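Local coordinates for uncharacterized protein (Aeromonas hydrophila J-1, PDB 6R1J), which is AhlC, a component of AHL, the tripartite alpha-pore-forming toxin of this bacterium, here in its soluble form, at residues A[120-131]-A[190-201]. The protein carries 3 engineered substitutions. Sequence-based numbering, arbitrary orientation.
Sequences LQRIGVELQATI and IEGQIQRQQGFL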
ATOM      1  N   LEU A 120       0.435   7.284  15.334  1.00 34.56           N
ATOM      2  CA  LEU A 120       1.058   7.871  14.120  1.00 32.86           C
ATOM      3  C   LEU A 120       0.065   7.920  12.945  1.00 30.33           C
ATOM      4  O   LEU A 120       0.108   8.927  12.209  1.00 35.98           O
ATOM      5  CB  LEU A 120       2.301   7.079  13.722  1.00 35.99           C
ATOM      6  CG  LEU A 120       3.533   7.368  14.562  1.00 41.00           C
ATOM      7  CD1 LEU A 120       4.675   6.452  14.128  1.00 44.69           C
ATOM      8  CD2 LEU A 120       3.917   8.842  14.467  1.00 42.35           C
ATOM      9  N   GLN A 121      -0.768   6.889  12.807  1.00 30.68           N
ATOM     10  CA  GLN A 121      -1.812   6.815  11.752  1.00 33.49           C
ATOM     11  C   GLN A 121      -2.812   7.968  11.915  1.00 34.44           C
ATOM     12  O   GLN A 121      -3.120   8.590  10.917  1.00 33.02           O
ATOM     13  CB  GLN A 121      -2.474   5.457  11.801  1.00 32.01           C
ATOM     14  CG  GLN A 121      -1.570   4.373  11.232  1.00 40.08           C
ATOM     15  CD  GLN A 121      -2.328   3.079  11.222  1.00 40.61           C
ATOM     16  OE1 GLN A 121      -2.098   2.186  12.036  1.00 43.79           O
ATOM     17  NE2 GLN A 121      -3.339   3.043  10.369  1.00 45.20           N
ATOM     18  N   ARG A 122      -3.245   8.270  13.144  1.00 34.96           N
ATOM     19  CA  ARG A 122      -4.175   9.405  13.404  1.00 37.43           C
ATOM     20  C   ARG A 122      -3.493  10.680  12.938  1.00 33.86           C
ATOM     21  O   ARG A 122      -4.112  11.466  12.243  1.00 36.84           O
ATOM     22  CB  ARG A 122      -4.568   9.544  14.876  1.00 36.25           C
ATOM     23  CG  ARG A 122      -5.329   8.372  15.458  1.00 40.03           C
ATOM     24  CD  ARG A 122      -5.829   8.703  16.868  1.00 41.79           C
ATOM     25  NE  ARG A 122      -6.625   7.607  17.371  1.00 37.65           N
ATOM     26  CZ  ARG A 122      -6.199   6.675  18.188  1.00 45.29           C
ATOM     27  NH1 ARG A 122      -4.950   6.685  18.658  1.00 53.17           N
ATOM     28  NH2 ARG A 122      -7.037   5.720  18.538  1.00 51.59           N
ATOM     29  N   ILE A 123      -2.210  10.823  13.233  1.00 34.35           N
ATOM     30  CA  ILE A 123      -1.415  12.000  12.826  1.00 37.76           C
ATOM     31  C   ILE A 123      -1.348  12.085  11.289  1.00 35.96           C
ATOM     32  O   ILE A 123      -1.479  13.205  10.771  1.00 33.26           O
ATOM     33  CB  ILE A 123      -0.042  11.963  13.514  1.00 35.75           C
ATOM     34  CG1 ILE A 123      -0.211  12.230  15.016  1.00 44.78           C
ATOM     35  CG2 ILE A 123       0.909  12.960  12.890  1.00 37.23           C
ATOM     36  CD1 ILE A 123       1.065  12.112  15.824  1.00 41.42           C
ATOM     37  N   GLY A 124      -1.165  10.952  10.598  1.00 34.18           N
ATOM     38  CA  GLY A 124      -1.089  10.941   9.120  1.00 35.45           C
ATOM     39  C   GLY A 124      -2.408  11.405   8.513  1.00 31.43           C
ATOM     40  O   GLY A 124      -2.391  12.159   7.563  1.00 35.73           O
ATOM     41  N   VAL A 125      -3.533  11.027   9.104  1.00 34.99           N
ATOM     42  CA  VAL A 125      -4.867  11.446   8.598  1.00 36.51           C
ATOM     43  C   VAL A 125      -5.005  12.953   8.828  1.00 38.55           C
ATOM     44  O   VAL A 125      -5.476  13.635   7.925  1.00 37.88           O
ATOM     45  CB  VAL A 125      -6.004  10.629   9.229  1.00 39.66           C
ATOM     46  CG1 VAL A 125      -7.349  11.097   8.707  1.00 42.77           C
ATOM     47  CG2 VAL A 125      -5.828   9.134   8.995  1.00 42.80           C
ATOM     48  N   GLU A 126      -4.486  13.499   9.926  1.00 39.80           N
ATOM     49  CA  GLU A 126      -4.613  14.961  10.193  1.00 42.92           C
ATOM     50  C   GLU A 126      -3.719  15.727   9.202  1.00 40.93           C
ATOM     51  O   GLU A 126      -4.146  16.803   8.742  1.00 44.12           O
ATOM     52  CB  GLU A 126      -4.484  15.234  11.700  1.00 44.75           C
ATOM     53  CG  GLU A 126      -5.611  14.602  12.531  1.00 51.02           C
ATOM     54  CD  GLU A 126      -7.049  14.822  12.051  1.00 55.75           C
ATOM     55  OE1 GLU A 126      -7.330  15.920  11.518  1.00 63.43           O
ATOM     56  OE2 GLU A 126      -7.905  13.883  12.204  1.00 55.54           O
ATOM     57  N   LEU A 127      -2.596  15.157   8.757  1.00 38.76           N
ATOM     58  CA  LEU A 127      -1.790  15.747   7.658  1.00 36.93           C
ATOM     59  C   LEU A 127      -2.595  15.747   6.345  1.00 36.34           C
ATOM     60  O   LEU A 127      -2.519  16.757   5.623  1.00 38.18           O
ATOM     61  CB  LEU A 127      -0.496  14.955   7.475  1.00 44.72           C
ATOM     62  CG  LEU A 127       0.458  15.042   8.663  1.00 49.42           C
ATOM     63  CD1 LEU A 127       1.676  14.162   8.436  1.00 47.99           C
ATOM     64  CD2 LEU A 127       0.860  16.483   8.930  1.00 46.47           C
ATOM     65  N   GLN A 128      -3.345  14.687   6.049  1.00 36.63           N
ATOM     66  CA  GLN A 128      -4.211  14.619   4.830  1.00 40.42           C
ATOM     67  C   GLN A 128      -5.238  15.775   4.902  1.00 36.92           C
ATOM     68  O   GLN A 128      -5.370  16.505   3.912  1.00 42.41           O
ATOM     69  CB  GLN A 128      -4.866  13.241   4.662  1.00 38.70           C
ATOM     70  CG  GLN A 128      -3.904  12.074   4.390  1.00 43.14           C
ATOM     71  CD  GLN A 128      -3.222  12.168   3.040  1.00 49.62           C
ATOM     72  OE1 GLN A 128      -3.785  12.670   2.076  1.00 53.85           O
ATOM     73  NE2 GLN A 128      -1.991  11.675   2.934  1.00 48.69           N
ATOM     74  N   ALA A 129      -5.904  15.977   6.042  1.00 37.98           N
ATOM     75  CA  ALA A 129      -6.855  17.097   6.252  1.00 38.34           C
ATOM     76  C   ALA A 129      -6.144  18.421   5.998  1.00 39.40           C
ATOM     77  O   ALA A 129      -6.654  19.238   5.193  1.00 44.23           O
ATOM     78  CB  ALA A 129      -7.468  17.061   7.632  1.00 39.65           C
ATOM     79  N   THR A 130      -4.973  18.614   6.601  1.00 39.14           N
ATOM     80  CA  THR A 130      -4.152  19.842   6.466  1.00 38.81           C
ATOM     81  C   THR A 130      -3.764  20.051   4.992  1.00 40.52           C
ATOM     82  O   THR A 130      -3.936  21.149   4.475  1.00 44.31           O
ATOM     83  CB  THR A 130      -2.895  19.795   7.352  1.00 40.74           C
ATOM     84  OG1 THR A 130      -3.313  19.596   8.694  1.00 41.08           O
ATOM     85  CG2 THR A 130      -2.073  21.061   7.280  1.00 42.97           C
ATOM     86  N   ILE A 131      -3.293  19.033   4.298  1.00 41.00           N
ATOM     87  CA  ILE A 131      -2.862  19.245   2.893  1.00 44.55           C
ATOM     88  C   ILE A 131      -4.087  19.597   2.023  1.00 46.00           C
ATOM     89  O   ILE A 131      -3.950  20.446   1.120  1.00 45.12           O
ATOM     90  CB  ILE A 131      -2.013  18.071   2.378  1.00 47.03           C
ATOM     91  CG1 ILE A 131      -1.214  18.480   1.141  1.00 59.10           C
ATOM     92  CG2 ILE A 131      -2.858  16.846   2.106  1.00 47.77           C
ATOM     93  CD1 ILE A 131      -0.140  17.493   0.729  1.00 57.89           C
ATOM     94  N   ILE A 190       4.401  19.359   3.448  1.00 41.52           N
ATOM     95  CA  ILE A 190       3.473  18.395   4.089  1.00 41.36           C
ATOM     96  C   ILE A 190       3.502  17.092   3.272  1.00 39.01           C
ATOM     97  O   ILE A 190       3.478  16.049   3.897  1.00 40.27           O
ATOM     98  CB  ILE A 190       2.053  18.965   4.257  1.00 45.91           C
ATOM     99  CG1 ILE A 190       2.014  20.251   5.093  1.00 52.48           C
ATOM    100  CG2 ILE A 190       1.122  17.912   4.835  1.00 47.17           C
ATOM    101  CD1 ILE A 190       2.242  20.074   6.581  1.00 50.97           C
ATOM    102  N   GLU A 191       3.598  17.153   1.952  1.00 40.37           N
ATOM    103  CA  GLU A 191       3.716  15.929   1.102  1.00 46.83           C
ATOM    104  C   GLU A 191       4.957  15.131   1.541  1.00 47.08           C
ATOM    105  O   GLU A 191       4.850  13.890   1.684  1.00 43.32           O
ATOM    106  CB  GLU A 191       3.849  16.266  -0.382  1.00 47.25           C
ATOM    107  CG  GLU A 191       2.582  16.859  -0.983  1.00 51.38           C
ATOM    108  CD  GLU A 191       2.669  17.303  -2.442  1.00 50.43           C
ATOM    109  OE1 GLU A 191       3.784  17.611  -2.924  1.00 53.89           O
ATOM    110  OE2 GLU A 191       1.619  17.324  -3.095  1.00 61.28           O
ATOM    111  N   GLY A 192       6.100  15.799   1.704  1.00 37.65           N
ATOM    112  CA  GLY A 192       7.361  15.163   2.156  1.00 39.16           C
ATOM    113  C   GLY A 192       7.209  14.517   3.535  1.00 38.98           C
ATOM    114  O   GLY A 192       7.719  13.380   3.748  1.00 39.55           O
ATOM    115  N   GLN A 193       6.612  15.234   4.491  1.00 34.91           N
ATOM    116  CA  GLN A 193       6.295  14.717   5.842  1.00 37.68           C
ATOM    117  C   GLN A 193       5.385  13.499   5.707  1.00 37.88           C
ATOM    118  O   GLN A 193       5.558  12.556   6.491  1.00 33.80           O
ATOM    119  CB  GLN A 193       5.513  15.706   6.719  1.00 43.16           C
ATOM    120  CG  GLN A 193       6.396  16.786   7.334  1.00 51.84           C
ATOM    121  CD  GLN A 193       5.629  17.924   7.977  1.00 57.89           C
ATOM    122  OE1 GLN A 193       6.118  19.043   8.060  1.00 70.89           O
ATOM    123  NE2 GLN A 193       4.404  17.671   8.395  1.00 54.86           N
ATOM    124  N   ILE A 194       4.390  13.551   4.829  1.00 33.37           N
ATOM    125  CA  ILE A 194       3.457  12.396   4.685  1.00 37.79           C
ATOM    126  C   ILE A 194       4.261  11.195   4.189  1.00 36.05           C
ATOM    127  O   ILE A 194       4.107  10.138   4.770  1.00 34.30           O
ATOM    128  CB  ILE A 194       2.303  12.720   3.740  1.00 36.93           C
ATOM    129  CG1 ILE A 194       1.327  13.705   4.372  1.00 40.04           C
ATOM    130  CG2 ILE A 194       1.593  11.438   3.303  1.00 39.40           C
ATOM    131  CD1 ILE A 194       0.379  14.304   3.356  1.00 39.85           C
ATOM    132  N   GLN A 195       5.063  11.385   3.149  1.00 33.03           N
ATOM    133  CA  GLN A 195       5.922  10.336   2.533  1.00 38.09           C
ATOM    134  C   GLN A 195       6.858   9.724   3.584  1.00 36.62           C
ATOM    135  O   GLN A 195       6.921   8.474   3.715  1.00 31.76           O
ATOM    136  CB  GLN A 195       6.636  10.968   1.340  1.00 41.38           C
ATOM    137  CG  GLN A 195       7.713  10.130   0.677  1.00 47.50           C
ATOM    138  CD  GLN A 195       8.303  10.952  -0.452  1.00 48.93           C
ATOM    139  OE1 GLN A 195       8.000  10.745  -1.631  1.00 52.88           O
ATOM    140  NE2 GLN A 195       9.075  11.963  -0.097  1.00 43.68           N
ATOM    141  N   ARG A 196       7.539  10.564   4.361  1.00 34.68           N
ATOM    142  CA  ARG A 196       8.497  10.092   5.380  1.00 36.52           C
ATOM    143  C   ARG A 196       7.761   9.302   6.450  1.00 36.04           C
ATOM    144  O   ARG A 196       8.255   8.233   6.872  1.00 33.32           O
ATOM    145  CB  ARG A 196       9.181  11.300   6.008  1.00 40.82           C
ATOM    146  CG  ARG A 196      10.302  10.940   6.948  1.00 48.93           C
ATOM    147  CD  ARG A 196      10.958  12.208   7.444  1.00 56.88           C
ATOM    148  NE  ARG A 196      11.600  12.985   6.387  1.00 62.44           N
ATOM    149  CZ  ARG A 196      12.573  13.886   6.607  1.00 71.22           C
ATOM    150  NH1 ARG A 196      13.027  14.092   7.837  1.00 61.00           N
ATOM    151  NH2 ARG A 196      13.128  14.537   5.595  1.00 64.15           N
ATOM    152  N   GLN A 197       6.638   9.807   6.945  1.00 32.30           N
ATOM    153  CA  GLN A 197       5.904   9.037   7.974  1.00 34.10           C
ATOM    154  C   GLN A 197       5.404   7.702   7.400  1.00 28.33           C
ATOM    155  O   GLN A 197       5.357   6.737   8.161  1.00 27.30           O
ATOM    156  CB  GLN A 197       4.730   9.820   8.580  1.00 35.26           C
ATOM    157  CG  GLN A 197       5.202  10.911   9.526  1.00 45.92           C
ATOM    158  CD  GLN A 197       4.107  11.585  10.323  1.00 48.82           C
ATOM    159  OE1 GLN A 197       3.043  11.009  10.587  1.00 53.25           O
ATOM    160  NE2 GLN A 197       4.374  12.845  10.661  1.00 49.11           N
ATOM    161  N   GLN A 198       4.880   7.672   6.185  1.00 30.41           N
ATOM    162  CA  GLN A 198       4.387   6.386   5.604  1.00 33.03           C
ATOM    163  C   GLN A 198       5.571   5.399   5.542  1.00 30.50           C
ATOM    164  O   GLN A 198       5.422   4.204   5.899  1.00 29.94           O
ATOM    165  CB  GLN A 198       3.795   6.630   4.217  1.00 38.41           C
ATOM    166  CG  GLN A 198       2.463   7.379   4.250  1.00 42.07           C
ATOM    167  CD  GLN A 198       2.051   7.865   2.876  1.00 55.20           C
ATOM    168  OE1 GLN A 198       2.899   8.121   2.015  1.00 45.54           O
ATOM    169  NE2 GLN A 198       0.743   8.025   2.650  1.00 46.84           N
ATOM    170  N   GLY A 199       6.727   5.859   5.091  1.00 31.32           N
ATOM    171  CA  GLY A 199       7.933   5.012   5.041  1.00 33.34           C
ATOM    172  C   GLY A 199       8.250   4.479   6.424  1.00 32.56           C
ATOM    173  O   GLY A 199       8.513   3.259   6.595  1.00 31.21           O
ATOM    174  N   PHE A 200       8.233   5.337   7.431  1.00 32.64           N
ATOM    175  CA  PHE A 200       8.535   4.922   8.822  1.00 30.06           C
ATOM    176  C   PHE A 200       7.522   3.886   9.313  1.00 30.60           C
ATOM    177  O   PHE A 200       7.879   2.868   9.911  1.00 28.39           O
ATOM    178  CB  PHE A 200       8.536   6.158   9.731  1.00 26.66           C
ATOM    179  CG  PHE A 200       8.839   5.811  11.148  1.00 29.70           C
ATOM    180  CD1 PHE A 200      10.154   5.721  11.590  1.00 34.43           C
ATOM    181  CD2 PHE A 200       7.815   5.650  12.072  1.00 33.14           C
ATOM    182  CE1 PHE A 200      10.425   5.426  12.924  1.00 34.92           C
ATOM    183  CE2 PHE A 200       8.099   5.361  13.402  1.00 34.88           C
ATOM    184  CZ  PHE A 200       9.401   5.253  13.828  1.00 34.81           C
ATOM    185  N   LEU A 201       6.236   4.159   9.132  1.00 31.04           N
ATOM    186  CA  LEU A 201       5.182   3.205   9.546  1.00 30.39           C
ATOM    187  C   LEU A 201       5.319   1.851   8.806  1.00 27.57           C
ATOM    188  O   LEU A 201       5.059   0.844   9.426  1.00 27.68           O
ATOM    189  CB  LEU A 201       3.813   3.834   9.281  1.00 34.05           C
ATOM    190  CG  LEU A 201       3.318   4.751  10.397  1.00 38.79           C
ATOM    191  CD1 LEU A 201       2.136   5.584   9.936  1.00 41.68           C
ATOM    192  CD2 LEU A 201       2.952   3.918  11.619  1.00 43.12           C
TER
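T130 OG1 donates a hydrogen bond to E126 O (2.9 Å); T130 N reaches the same oxygen from the opposite face, so two donors grip it. T130 thereby ties its polar end to its own helix, and its methyl CG2 faces I190. No hydrogen bond links 120-131 to 190-201; van der Waals packing of aliphatic groups and glutamine side chains joins them. Branched L127 suits a knob among I190, Q193, I194 and Q197: its CB meets I194 CG1 at 3.8 Å, while CD1 approaches Q197 NE2 and CD2 approaches Q193 NE2, whose amide OE1 is hydrogen-bonded to Q189 NE2. Q128 NE2 lies 3.6 Å from I194 CD1. Q197 is the reciprocal knob, among L120, I123, L127 and G124, which lines the hole without a side chain. Its extended chain reaches in between them; OE1 lies 3.7 Å from I123 CG2, buried without a hydrogen-bond partner. At one end, I131 CG1 lies anti to the backbone N (chi1 -162°), carrying CD1 to E191 CG, and CB rests on I190 CG2. At the other, L120 CD1 meets the F200 ring edge, 3.7 Å from CE2, and L201 packs on L120 CB. F200 also pairs edge-to-face with F23. The segments run antiparallel (crossing angle -159°, axes 10.2 Å apart) on helices 78-157 and 163-236, with local knobs-into-holes packing, as in an antiparallel coiled coil.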